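Local coordinates for protein NADPH-dependent aldehyde reductase YqhD (Escherichia coli, PDB 4QGS) that reduces a broad range of short-chain aldehydes to alcohols with NADPH, as a homodimer that binds one zinc ion per subunit, at residues Asn16-Thr21 against His175-Gln180; Ala118-Glu123 against Ile138-Pro143; Tyr214-Val219 against Gly270-Trp275; Ala313-Tyr318 against Glu332-Ala337. All blocks are in the same frame, centred on the assembly; numbering follows the deposited sequence.

Interaction 1 (Asn16-Thr21 against His175-Gln180)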
loop_
_atom_site.group_PDB
_atom_site.type_symbol
_atom_site.label_atom_id
_atom_site.label_comp_id
_atom_site.label_asym_id
_atom_site.label_seq_id
_atom_site.Cartn_x
_atom_site.Cartn_y
_atom_site.Cartn_z
ATOM N N ASN A 16 -8.781 -15.451 -9.911
ATOM C CA ASN A 16 -9.858 -15.442 -8.940
ATOM C C ASN A 16 -9.849 -14.035 -8.343
ATOM O O ASN A 16 -8.941 -13.693 -7.577
ATOM C CB ASN A 16 -9.616 -16.532 -7.885
ATOM C CG ASN A 16 -10.675 -16.575 -6.800
ATOM O OD1 ASN A 16 -11.397 -15.605 -6.557
ATOM N ND2 ASN A 16 -10.753 -17.711 -6.116
ATOM N N LEU A 17 -10.829 -13.218 -8.723
ATOM C CA LEU A 17 -10.833 -11.798 -8.353
ATOM C C LEU A 17 -12.028 -11.486 -7.470
ATOM O O LEU A 17 -13.167 -11.773 -7.820
ATOM C CB LEU A 17 -10.848 -10.914 -9.606
ATOM C CG LEU A 17 -11.016 -9.399 -9.432
ATOM C CD1 LEU A 17 -9.851 -8.825 -8.623
ATOM C CD2 LEU A 17 -11.111 -8.726 -10.792
ATOM N N HIS A 18 -11.775 -10.888 -6.312
ATOM C CA HIS A 18 -12.858 -10.567 -5.399
ATOM C C HIS A 18 -12.568 -9.241 -4.716
ATOM O O HIS A 18 -11.555 -9.098 -4.024
ATOM C CB HIS A 18 -13.043 -11.674 -4.363
ATOM C CG HIS A 18 -14.250 -11.501 -3.500
ATOM N ND1 HIS A 18 -14.242 -11.765 -2.149
ATOM C CD2 HIS A 18 -15.505 -11.080 -3.793
ATOM C CE1 HIS A 18 -15.438 -11.519 -1.646
ATOM N NE2 HIS A 18 -16.225 -11.110 -2.625
ATOM N N THR A 19 -13.445 -8.271 -4.946
ATOM C CA THR A 19 -13.289 -6.935 -4.379
ATOM C C THR A 19 -14.601 -6.476 -3.730
ATOM O O THR A 19 -15.360 -5.700 -4.311
ATOM C CB THR A 19 -12.840 -5.923 -5.455
ATOM O OG1 THR A 19 -13.781 -5.926 -6.536
ATOM C CG2 THR A 19 -11.462 -6.277 -5.993
ATOM N N PRO A 20 -14.876 -6.966 -2.516
ATOM C CA PRO A 20 -16.214 -6.812 -1.938
ATOM C C PRO A 20 -16.464 -5.479 -1.226
ATOM O O PRO A 20 -17.610 -5.175 -0.891
ATOM C CB PRO A 20 -16.281 -7.968 -0.943
ATOM C CG PRO A 20 -14.873 -8.118 -0.480
ATOM C CD PRO A 20 -14.019 -7.837 -1.693
ATOM N N THR A 21 -15.425 -4.688 -1.006
ATOM C CA THR A 21 -15.616 -3.445 -0.250
ATOM C C THR A 21 -16.375 -2.372 -1.023
ATOM O O THR A 21 -15.976 -1.965 -2.116
ATOM C CB THR A 21 -14.256 -2.864 0.205
ATOM O OG1 THR A 21 -13.576 -3.828 1.007
ATOM C CG2 THR A 21 -14.468 -1.575 1.015
ATOM N N HIS A 175 -4.409 -12.351 4.768
ATOM C CA HIS A 175 -5.465 -12.009 3.823
ATOM C C HIS A 175 -6.687 -12.866 4.128
ATOM O O HIS A 175 -6.554 -14.068 4.359
ATOM C CB HIS A 175 -4.981 -12.239 2.382
ATOM C CD2 HIS A 175 -5.940 -10.692 0.524
ATOM C CE1 HIS A 175 -7.693 -11.895 -0.009
ATOM N N SER A 176 -7.869 -12.258 4.149
ATOM C CA SER A 176 -9.099 -13.016 4.353
ATOM C C SER A 176 -10.319 -12.276 3.825
ATOM O O SER A 176 -10.555 -11.122 4.175
ATOM C CB SER A 176 -9.298 -13.338 5.833
ATOM O OG SER A 176 -10.574 -13.923 6.049
ATOM N N ALA A 177 -11.113 -12.963 3.007
ATOM C CA ALA A 177 -12.330 -12.394 2.432
ATOM C C ALA A 177 -13.321 -11.898 3.491
ATOM O O ALA A 177 -14.325 -11.265 3.159
ATOM C CB ALA A 177 -13.006 -13.420 1.528
ATOM N N HIS A 178 -13.036 -12.182 4.757
ATOM C CA HIS A 178 -13.936 -11.823 5.844
ATOM C C HIS A 178 -13.463 -10.607 6.634
ATOM O O HIS A 178 -14.268 -9.955 7.293
ATOM C CB HIS A 178 -14.123 -13.017 6.783
ATOM C CG HIS A 178 -14.906 -14.138 6.174
ATOM N ND1 HIS A 178 -14.579 -15.465 6.357
ATOM C CD2 HIS A 178 -16.004 -14.126 5.382
ATOM C CE1 HIS A 178 -15.440 -16.222 5.698
ATOM N NE2 HIS A 178 -16.317 -15.435 5.101
ATOM N N VAL A 179 -12.169 -10.304 6.571
ATOM C CA VAL A 179 -11.631 -9.149 7.291
ATOM C C VAL A 179 -11.611 -7.934 6.384
ATOM O O VAL A 179 -11.140 -6.864 6.769
ATOM C CB VAL A 179 -10.208 -9.396 7.821
ATOM C CG1 VAL A 179 -10.163 -10.680 8.616
ATOM C CG2 VAL A 179 -9.206 -9.432 6.672
ATOM N N GLN A 180 -12.119 -8.104 5.171
ATOM C CA GLN A 180 -12.241 -6.974 4.272
ATOM C C GLN A 180 -13.338 -6.052 4.767
ATOM O O GLN A 180 -14.394 -6.518 5.193
ATOM C CB GLN A 180 -12.548 -7.410 2.846
ATOM C CG GLN A 180 -11.694 -8.546 2.377
ATOM C CD GLN A 180 -11.408 -8.464 0.904
ATOM O OE1 GLN A 180 -10.690 -7.566 0.457
ATOM N NE2 GLN A 180 -11.943 -9.404 0.137
#

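Interaction 2 (Ala118-Glu123 against Ile138-Pro143)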
loop_
_atom_site.group_PDB
_atom_site.type_symbol
_atom_site.label_atom_id
_atom_site.label_comp_id
_atom_site.label_asym_id
_atom_site.label_seq_id
_atom_site.Cartn_x
_atom_site.Cartn_y
_atom_site.Cartn_z
ATOM N N ALA A 118 -9.536 -11.670 14.938
ATOM C CA ALA A 118 -9.135 -12.201 16.232
ATOM C C ALA A 118 -10.327 -12.329 17.167
ATOM O O ALA A 118 -10.394 -13.256 17.977
ATOM C CB ALA A 118 -8.060 -11.318 16.861
ATOM N N ALA A 119 -11.270 -11.402 17.043
ATOM C CA ALA A 119 -12.381 -11.319 17.975
ATOM C C ALA A 119 -13.342 -12.498 17.880
ATOM O O ALA A 119 -13.893 -12.922 18.883
ATOM C CB ALA A 119 -13.117 -10.012 17.766
ATOM N N ASN A 120 -13.545 -13.016 16.672
ATOM C CA ASN A 120 -14.330 -14.240 16.507
ATOM C C ASN A 120 -13.480 -15.498 16.368
ATOM O O ASN A 120 -13.995 -16.582 16.051
ATOM C CB ASN A 120 -15.294 -14.173 15.300
ATOM C CG ASN A 120 -16.061 -12.878 15.218
ATOM O OD1 ASN A 120 -16.243 -12.184 16.220
ATOM N ND2 ASN A 120 -16.550 -12.565 14.025
ATOM N N TYR A 121 -12.180 -15.369 16.606
ATOM C CA TYR A 121 -11.354 -16.563 16.767
ATOM C C TYR A 121 -11.754 -17.142 18.117
ATOM O O TYR A 121 -12.081 -16.386 19.040
ATOM C CB TYR A 121 -9.860 -16.247 16.719
ATOM C CG TYR A 121 -9.213 -16.600 15.390
ATOM C CD1 TYR A 121 -8.204 -17.558 15.294
ATOM C CD2 TYR A 121 -9.656 -15.999 14.221
ATOM C CE1 TYR A 121 -7.642 -17.875 14.070
ATOM C CE2 TYR A 121 -9.111 -16.308 12.997
ATOM C CZ TYR A 121 -8.100 -17.250 12.926
ATOM O OH TYR A 121 -7.560 -17.543 11.698
ATOM N N PRO A 122 -11.806 -18.480 18.216
ATOM C CA PRO A 122 -12.283 -19.132 19.442
ATOM C C PRO A 122 -11.598 -18.672 20.744
ATOM O O PRO A 122 -10.415 -18.918 20.976
ATOM C CB PRO A 122 -12.007 -20.614 19.158
ATOM C CG PRO A 122 -12.035 -20.746 17.703
ATOM C CD PRO A 122 -11.474 -19.448 17.159
ATOM N N GLU A 123 -12.397 -17.973 21.556
ATOM C CA GLU A 123 -12.236 -17.780 23.008
ATOM C C GLU A 123 -10.842 -17.960 23.628
ATOM O O GLU A 123 -10.335 -17.060 24.292
ATOM C CB GLU A 123 -13.189 -18.744 23.727
ATOM C CG GLU A 123 -14.640 -18.689 23.210
ATOM C CD GLU A 123 -15.410 -17.503 23.746
ATOM O OE1 GLU A 123 -14.786 -16.617 24.372
ATOM O OE2 GLU A 123 -16.643 -17.470 23.560
ATOM N N ILE A 138 -9.496 -17.997 8.652
ATOM C CA ILE A 138 -10.529 -17.110 9.169
ATOM C C ILE A 138 -11.884 -17.478 8.558
ATOM O O ILE A 138 -12.041 -17.504 7.337
ATOM C CB ILE A 138 -10.188 -15.630 8.886
ATOM C CG1 ILE A 138 -8.938 -15.220 9.675
ATOM C CG2 ILE A 138 -11.364 -14.725 9.244
ATOM C CD1 ILE A 138 -8.291 -13.920 9.209
ATOM N N LYS A 139 -12.853 -17.782 9.420
ATOM C CA LYS A 139 -14.197 -18.172 8.986
ATOM C C LYS A 139 -15.185 -17.020 9.094
ATOM O O LYS A 139 -16.218 -17.002 8.424
ATOM C CB LYS A 139 -14.718 -19.355 9.814
ATOM C CG LYS A 139 -14.395 -20.725 9.248
ATOM C CD LYS A 139 -12.918 -21.015 9.307
ATOM C CE LYS A 139 -12.587 -22.375 8.731
ATOM N NZ LYS A 139 -11.128 -22.642 8.791
ATOM N N SER A 140 -14.872 -16.069 9.962
ATOM C CA SER A 140 -15.773 -14.963 10.234
ATOM C C SER A 140 -15.008 -13.842 10.900
ATOM O O SER A 140 -13.950 -14.061 11.490
ATOM C CB SER A 140 -16.924 -15.398 11.137
ATOM O OG SER A 140 -16.476 -15.517 12.479
ATOM N N ALA A 141 -15.559 -12.640 10.820
ATOM C CA ALA A 141 -14.939 -11.493 11.456
ATOM C C ALA A 141 -16.014 -10.500 11.860
ATOM O O ALA A 141 -17.100 -10.473 11.266
ATOM C CB ALA A 141 -13.927 -10.848 10.526
ATOM N N ILE A 142 -15.724 -9.706 12.882
ATOM C CA ILE A 142 -16.582 -8.580 13.221
ATOM C C ILE A 142 -16.652 -7.657 12.016
ATOM O O ILE A 142 -15.623 -7.341 11.417
ATOM C CB ILE A 142 -16.062 -7.820 14.437
ATOM C CG1 ILE A 142 -16.043 -8.744 15.648
ATOM C CG2 ILE A 142 -16.913 -6.570 14.723
ATOM C CD1 ILE A 142 -15.829 -8.022 16.919
ATOM N N PRO A 143 -17.869 -7.250 11.635
ATOM C CA PRO A 143 -18.015 -6.352 10.492
ATOM C C PRO A 143 -17.211 -5.083 10.717
ATOM O O PRO A 143 -17.142 -4.598 11.850
ATOM C CB PRO A 143 -19.517 -6.063 10.461
ATOM C CG PRO A 143 -20.130 -7.270 11.100
ATOM C CD PRO A 143 -19.177 -7.641 12.194
HETATM O O HOH W 1 -19.439 -11.595 13.039
#

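Interaction 3 (Tyr214-Val219 against Gly270-Trp275)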
loop_
_atom_site.group_PDB
_atom_site.type_symbol
_atom_site.label_atom_id
_atom_site.label_comp_id
_atom_site.label_asym_id
_atom_site.label_seq_id
_atom_site.Cartn_x
_atom_site.Cartn_y
_atom_site.Cartn_z
ATOM N N TYR A 214 2.821 -4.814 -13.981
ATOM C CA TYR A 214 2.651 -4.438 -15.381
ATOM C C TYR A 214 3.970 -4.481 -16.160
ATOM O O TYR A 214 4.008 -4.974 -17.284
ATOM C CB TYR A 214 2.002 -3.044 -15.479
ATOM C CG TYR A 214 2.111 -2.391 -16.840
ATOM C CD1 TYR A 214 1.383 -2.876 -17.933
ATOM C CD2 TYR A 214 2.947 -1.297 -17.043
ATOM C CE1 TYR A 214 1.493 -2.278 -19.179
ATOM C CE2 TYR A 214 3.062 -0.690 -18.286
ATOM C CZ TYR A 214 2.334 -1.204 -19.354
ATOM O OH TYR A 214 2.445 -0.612 -20.586
ATOM N N VAL A 215 5.058 -3.979 -15.583
ATOM C CA VAL A 215 6.320 -4.011 -16.305
ATOM C C VAL A 215 6.986 -5.346 -15.986
ATOM O O VAL A 215 7.888 -5.452 -15.148
ATOM C CB VAL A 215 7.224 -2.822 -15.958
ATOM C CG1 VAL A 215 8.474 -2.849 -16.826
ATOM C CG2 VAL A 215 6.448 -1.531 -16.189
ATOM N N THR A 216 6.496 -6.376 -16.664
ATOM C CA THR A 216 6.859 -7.744 -16.349
ATOM C C THR A 216 7.098 -8.538 -17.637
ATOM O O THR A 216 8.167 -8.448 -18.235
ATOM C CB THR A 216 5.765 -8.429 -15.505
ATOM O OG1 THR A 216 4.504 -8.304 -16.173
ATOM C CG2 THR A 216 5.659 -7.775 -14.130
ATOM N N LYS A 217 6.087 -9.297 -18.051
ATOM C CA LYS A 217 6.163 -10.110 -19.269
ATOM C C LYS A 217 4.858 -9.991 -20.032
ATOM O O LYS A 217 3.797 -9.986 -19.418
ATOM C CB LYS A 217 6.425 -11.587 -18.942
ATOM C CG LYS A 217 7.836 -11.909 -18.523
ATOM C CD LYS A 217 7.964 -13.366 -18.086
ATOM C CE LYS A 217 6.936 -13.726 -17.020
ATOM N NZ LYS A 217 7.097 -15.125 -16.541
ATOM N N PRO A 218 4.923 -9.930 -21.372
ATOM C CA PRO A 218 3.678 -9.811 -22.139
ATOM C C PRO A 218 2.881 -11.112 -22.141
ATOM O O PRO A 218 3.422 -12.175 -22.450
ATOM C CB PRO A 218 4.166 -9.451 -23.542
ATOM C CG PRO A 218 5.522 -10.074 -23.631
ATOM C CD PRO A 218 6.109 -9.970 -22.246
ATOM N N VAL A 219 1.611 -11.034 -21.760
ATOM C CA VAL A 219 0.733 -12.198 -21.783
ATOM C C VAL A 219 -0.571 -11.875 -22.507
ATOM O O VAL A 219 -1.551 -12.597 -22.386
ATOM C CB VAL A 219 0.410 -12.721 -20.361
ATOM C CG1 VAL A 219 1.674 -13.223 -19.673
ATOM C CG2 VAL A 219 -0.282 -11.650 -19.516
ATOM N N GLY A 270 -4.609 -12.152 -13.110
ATOM C CA GLY A 270 -4.277 -12.926 -14.296
ATOM C C GLY A 270 -3.019 -12.526 -15.050
ATOM O O GLY A 270 -2.843 -12.924 -16.212
ATOM N N VAL A 271 -2.141 -11.754 -14.408
ATOM C CA VAL A 271 -0.908 -11.319 -15.048
ATOM C C VAL A 271 0.294 -11.594 -14.142
ATOM O O VAL A 271 0.133 -11.738 -12.926
ATOM C CB VAL A 271 -0.958 -9.825 -15.411
ATOM C CG1 VAL A 271 -2.066 -9.576 -16.452
ATOM C CG2 VAL A 271 -1.195 -8.986 -14.186
ATOM N N PRO A 272 1.494 -11.687 -14.735
ATOM C CA PRO A 272 2.689 -11.952 -13.920
ATOM C C PRO A 272 2.926 -10.813 -12.958
ATOM O O PRO A 272 2.595 -9.665 -13.272
ATOM C CB PRO A 272 3.822 -12.037 -14.952
ATOM C CG PRO A 272 3.141 -12.294 -16.258
ATOM C CD PRO A 272 1.819 -11.601 -16.168
ATOM N N GLN A 273 3.451 -11.120 -11.783
ATOM C CA GLN A 273 3.753 -10.048 -10.837
ATOM C C GLN A 273 5.169 -10.185 -10.347
ATOM O O GLN A 273 5.670 -11.289 -10.175
ATOM C CB GLN A 273 2.768 -10.063 -9.677
ATOM C CG GLN A 273 1.322 -9.803 -10.142
ATOM C CD GLN A 273 0.347 -9.651 -9.010
ATOM O OE1 GLN A 273 0.730 -9.380 -7.873
ATOM N NE2 GLN A 273 -0.937 -9.830 -9.313
ATOM N N ASP A 274 5.802 -9.042 -10.108
ATOM C CA ASP A 274 7.222 -8.988 -9.801
ATOM C C ASP A 274 7.412 -8.929 -8.283
ATOM O O ASP A 274 7.581 -9.959 -7.632
ATOM C CB ASP A 274 7.832 -7.775 -10.517
ATOM C CG ASP A 274 9.345 -7.659 -10.330
ATOM O OD1 ASP A 274 9.905 -8.369 -9.484
ATOM O OD2 ASP A 274 9.951 -6.830 -11.040
ATOM N N TRP A 275 7.364 -7.705 -7.751
ATOM C CA TRP A 275 7.483 -7.364 -6.325
ATOM C C TRP A 275 8.910 -7.414 -5.812
ATOM O O TRP A 275 9.129 -7.200 -4.627
ATOM C CB TRP A 275 6.580 -8.240 -5.449
ATOM C CG TRP A 275 5.140 -8.030 -5.824
ATOM C CD1 TRP A 275 4.325 -8.917 -6.470
ATOM C CD2 TRP A 275 4.378 -6.833 -5.650
ATOM N NE1 TRP A 275 3.086 -8.350 -6.684
ATOM C CE2 TRP A 275 3.096 -7.070 -6.189
ATOM C CE3 TRP A 275 4.647 -5.584 -5.073
ATOM C CZ2 TRP A 275 2.092 -6.110 -6.174
ATOM C CZ3 TRP A 275 3.653 -4.631 -5.062
ATOM C CH2 TRP A 275 2.385 -4.903 -5.603
HETATM O O HOH W 2 1.859 -8.225 -15.728
#

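Interaction 4 (Ala313-Tyr318 against Glu332-Ala337)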
loop_
_atom_site.group_PDB
_atom_site.type_symbol
_atom_site.label_atom_id
_atom_site.label_comp_id
_atom_site.label_asym_id
_atom_site.label_seq_id
_atom_site.Cartn_x
_atom_site.Cartn_y
_atom_site.Cartn_z
ATOM N N ALA A 313 10.018 -6.482 -23.511
ATOM C CA ALA A 313 8.780 -6.166 -24.209
ATOM C C ALA A 313 7.897 -5.185 -23.437
ATOM O O ALA A 313 7.384 -4.233 -24.015
ATOM C CB ALA A 313 8.003 -7.449 -24.507
ATOM N N LYS A 314 7.727 -5.414 -22.135
ATOM C CA LYS A 314 6.859 -4.528 -21.361
ATOM C C LYS A 314 7.543 -3.192 -21.071
ATOM O O LYS A 314 6.861 -2.190 -20.920
ATOM C CB LYS A 314 6.399 -5.201 -20.061
ATOM C CG LYS A 314 5.489 -6.446 -20.278
ATOM C CD LYS A 314 4.263 -6.168 -21.164
ATOM C CE LYS A 314 3.222 -5.222 -20.519
ATOM N NZ LYS A 314 2.436 -5.870 -19.428
ATOM N N LEU A 315 8.872 -3.158 -20.997
ATOM C CA LEU A 315 9.551 -1.861 -20.892
ATOM C C LEU A 315 9.317 -1.017 -22.143
ATOM O O LEU A 315 9.111 0.187 -22.059
ATOM C CB LEU A 315 11.050 -2.058 -20.651
ATOM C CG LEU A 315 11.405 -2.371 -19.202
ATOM C CD1 LEU A 315 12.811 -2.981 -19.115
ATOM C CD2 LEU A 315 11.316 -1.078 -18.365
ATOM N N LEU A 316 9.333 -1.650 -23.318
ATOM C CA LEU A 316 9.076 -0.918 -24.551
ATOM C C LEU A 316 7.612 -0.493 -24.661
ATOM O O LEU A 316 7.298 0.589 -25.172
ATOM C CB LEU A 316 9.459 -1.783 -25.768
ATOM C CG LEU A 316 10.959 -2.027 -25.911
ATOM C CD1 LEU A 316 11.202 -3.131 -26.943
ATOM C CD2 LEU A 316 11.661 -0.757 -26.321
ATOM N N GLN A 317 6.712 -1.346 -24.187
ATOM C CA GLN A 317 5.290 -1.004 -24.197
ATOM C C GLN A 317 5.033 0.166 -23.250
ATOM O O GLN A 317 4.309 1.102 -23.576
ATOM C CB GLN A 317 4.419 -2.211 -23.812
ATOM C CG GLN A 317 2.910 -1.917 -23.907
ATOM C CD GLN A 317 2.050 -3.168 -23.806
ATOM O OE1 GLN A 317 2.506 -4.273 -24.098
ATOM N NE2 GLN A 317 0.800 -3.000 -23.380
ATOM N N TYR A 318 5.648 0.099 -22.075
ATOM C CA TYR A 318 5.570 1.161 -21.080
ATOM C C TYR A 318 6.097 2.467 -21.659
ATOM O O TYR A 318 5.468 3.518 -21.516
ATOM C CB TYR A 318 6.352 0.725 -19.833
ATOM C CG TYR A 318 6.685 1.782 -18.798
ATOM C CD1 TYR A 318 5.721 2.239 -17.912
ATOM C CD2 TYR A 318 7.984 2.253 -18.657
ATOM C CE1 TYR A 318 6.031 3.181 -16.926
ATOM C CE2 TYR A 318 8.312 3.198 -17.670
ATOM C CZ TYR A 318 7.324 3.659 -16.818
ATOM O OH TYR A 318 7.628 4.586 -15.844
ATOM N N GLU A 332 17.696 2.428 -26.678
ATOM C CA GLU A 332 17.522 3.865 -26.454
ATOM C C GLU A 332 16.149 4.162 -25.862
ATOM O O GLU A 332 16.011 5.009 -24.976
ATOM C CB GLU A 332 17.691 4.644 -27.756
ATOM C CG GLU A 332 19.095 4.633 -28.326
ATOM C CD GLU A 332 19.150 5.241 -29.718
ATOM O OE1 GLU A 332 18.174 5.071 -30.476
ATOM O OE2 GLU A 332 20.164 5.881 -30.057
ATOM N N ARG A 333 15.126 3.472 -26.357
ATOM C CA ARG A 333 13.772 3.704 -25.859
ATOM C C ARG A 333 13.649 3.263 -24.395
ATOM O O ARG A 333 13.048 3.963 -23.579
ATOM C CB ARG A 333 12.744 2.988 -26.736
ATOM C CG ARG A 333 12.665 3.529 -28.164
ATOM C CD ARG A 333 11.764 2.657 -29.039
ATOM N NE ARG A 333 10.392 2.703 -28.554
ATOM C CZ ARG A 333 9.465 1.779 -28.784
ATOM N NH1 ARG A 333 9.740 0.703 -29.514
ATOM N NH2 ARG A 333 8.252 1.941 -28.279
ATOM N N ILE A 334 14.231 2.113 -24.070
ATOM C CA ILE A 334 14.206 1.611 -22.699
ATOM C C ILE A 334 15.005 2.545 -21.792
ATOM O O ILE A 334 14.548 2.899 -20.698
ATOM C CB ILE A 334 14.761 0.176 -22.618
ATOM C CG1 ILE A 334 13.810 -0.788 -23.335
ATOM C CG2 ILE A 334 14.979 -0.249 -21.166
ATOM C CD1 ILE A 334 14.344 -2.221 -23.445
ATOM N N ASP A 335 16.188 2.954 -22.245
ATOM C CA ASP A 335 16.993 3.912 -21.473
ATOM C C ASP A 335 16.207 5.187 -21.203
ATOM O O ASP A 335 16.219 5.697 -20.085
ATOM C CB ASP A 335 18.298 4.248 -22.202
ATOM C CG ASP A 335 19.332 3.140 -22.097
ATOM O OD1 ASP A 335 19.048 2.090 -21.482
ATOM O OD2 ASP A 335 20.442 3.322 -22.641
ATOM N N ALA A 336 15.508 5.699 -22.217
ATOM C CA ALA A 336 14.749 6.934 -22.045
ATOM C C ALA A 336 13.578 6.743 -21.079
ATOM O O ALA A 336 13.248 7.657 -20.320
ATOM C CB ALA A 336 14.255 7.457 -23.390
ATOM N N ALA A 337 12.960 5.559 -21.110
ATOM C CA ALA A 337 11.836 5.265 -20.220
ATOM C C ALA A 337 12.302 5.185 -18.778
ATOM O O ALA A 337 11.649 5.703 -17.874
ATOM C CB ALA A 337 11.152 3.968 -20.627
#

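Interaction 1 (Asn16-Thr21 against His175-Gln180)
Two loops that feed neighbouring strands of the parallel sheet in the nucleotide-binding half of the enzyme meet here: Pro20 and Thr21 lead directly into strand 22-25, the outermost within this chain, and Gln180 lies shortly before strand 183-186, the next in the sheet. The contact is a small surface one, made by van der Waals packing, and Gln180 has the largest share. Its CG sits beside the backbone N and opposite the carbonyl carbon (chi1 -46°), and a bend at the second torsion (-147°) sends the carboxamide across Pro20 at about a right angle. NE2 of Gln180 is then 3.2 Å from CD and 3.3 Å from CG of Pro20, while CD of Gln180 backs it up 3.7 Å from the same two carbons. The other branch of the amide, OE1, accepts a weak hydrogen bond from Ala159 N, next to Gly160, which binds NADP and lies about 7 Å from the Gln180 side chain. Replacing Gln180 by the shorter alanine removes the amide, and is likely to uncover the CG-CD side of Pro20 and deprive Ala159 N of this weak acceptor. Thr21 adds a looser touch, its OG1 lying 4.2 Å from CB of Gln180, but that hydroxyl makes its hydrogen bond with Pro181 O. His18 completes the patch. One face of its imidazole is covered by CD of Pro20, 3.9 Å above the ring centre, its plane is turned 73° from the Gln180 amide, and its ND1 edge meets the methyl CB of Ala177 at 4.2 Å.

Interaction 2 (Ala118-Glu123 against Ile138-Pro143)
Asn120, near the C-terminal end of helix 106-119, buries more surface than any other residue of this contact, by laying its carboxamide on the Ala141-Ile142 peptide, with Ser140 OG beside it. With CG beside the backbone N (chi1 -46°), the amide brings Asn120 ND2 to 3.0 Å from Ala141 C. The polar grip is modest: ND2 gives Ser140 OG a weak, bent hydrogen bond of 3.3 Å (143° at the hydrogen), and a second weak one to a water that in turn donates to Ala141 O. The other branch of the amide, OD1, rests 3.5 Å from CG1 of Ile142. Tyr121 works through its far end instead. The side chain of Ile138 crosses it at about a right angle, and its CG1 meets the ring edge in plane, 3.4 Å from OH and 3.5 Å from CE2 of Tyr121. Ile142 closes the patch on the helix itself, where its CD1 is packed tightly against CB of Ala119, at 3.5 Å. The segment 138-143 thus runs across the C-terminal end of helix 106-119 on its way to strand 144-148. Backbone hydrogen bonds of Ile142 with Ala116 and of Pro143 with Leu100 tie it to that helix and to strand 99-104, while Ile130 of helix 129-132 and Val92 of helix 82-95 pack on Ile138 and Ile142 respectively.

Interaction 3 (Tyr214-Val219 against Gly270-Trp275)
Pro272 is clasped by Thr216, Lys217 and Val219 in a mainly apolar contact between the loop that joins helices 196-211 and 222-244 and the one leading into helix 276-288, which carries the zinc ligand His278; the two run in roughly opposite directions. CB of Pro272 lies 4.0 Å from OG1 of Thr216 and 4.1 Å from CE of Lys217, whereas CG is 3.8 Å from CG1 of Val219, a touch that is less certain because the valine is modelled in two conformers. With a glycine in place of this proline, the ring is gone and a gap would probably open between Lys217 and Val219. Thr216 has its hydroxyl between the backbone N and the carbonyl carbon (chi1 54°), and a water 2.7 Å from OG1 of Thr216 also lies 2.9 Å from Pro272 O, to which it probably donates. CG2 of Thr216 approaches CB of Asp274, whose OD2 is engaged in a salt bridge with Lys311. On the zinc side, NE1 of Trp275 gives a straight 2.8 Å hydrogen bond (171°) to a lone pair of Gln273 OE1, in the indole plane, which helps to set the ring that meets His209 and His278 edge-to-face. The chemistry implies a division of labour: carbon packing and one water join the loops, while a directional bond within segment 270-275 helps to orient the tryptophan beside the metal ligands.

Interaction 4 (Ala313-Tyr318 against Glu332-Ala337)
Leu316 and Ile334 form the middle of the contact between helices 312-323 and 330-347, at the point where the two backbones come nearest. The CD2 branch of Leu316 reaches across to CG1 of Ile334 at 3.7 Å and also lies 3.9 Å from CB of Arg333. The guanidinium of Arg333 offers the same methyl a face: CD2 stands 3.9 Å above the plane, offset toward the rim. A bend at the third torsion of Arg333 (64°) brings the flat group back over the leucine. The CG2 branch of Ile334 meets CD1 of Leu315 at 4.0 Å, the two side chains crossing at about a right angle, so that the isoleucine packs on two successive leucines. One turn along, CB of Ala337 approaches the Tyr318 ring obliquely, 4.1 Å from CD2; the phenol swings there because CG lies opposite the backbone N (chi1 166°). Polar anchors in the next shell position these groups. NH2 of Arg333 forms a salt bridge with Glu320 and a hydrogen bond with Ile325 O, which help to keep the guanidinium against Leu316. The hydroxyl of Tyr318 is hydrogen-bonded to both Thr341 and Trp323, and the indole of Trp323 meets the phenol edge-to-face. Behind the contact, Leu315 packs on Val215 and Tyr318 on Leu232 of helix 222-244. The segment axes approach to 8.9 Å at 66°, a steep crossing of consecutive helices within the all-helical C-terminal domain of the iron-containing alcohol dehydrogenases.

In the fold
Interactions 1 and 2 belong to the nucleotide-binding half, with centres about 15 Å apart; interaction 2 is nested along the chain within the loop that interaction 1 closes, and the two touch where His178 and Ser176 pack on Ile138, Lys139 and Ala141. Interactions 3 and 4 follow in series in the helical, zinc-binding half, also about 15 Å apart between centres, and are joined by Lys314 NZ, 2.8 Å from Tyr214 O in a probable hydrogen bond. Interaction 1 comes within about 6 Å, nearest atoms, of interaction 3, whereas interactions 2 and 4 lie on opposite sides of the chain's centre, with centres about 47 Å apart. The set thus spans both domains, whose cleft binds the cofactor.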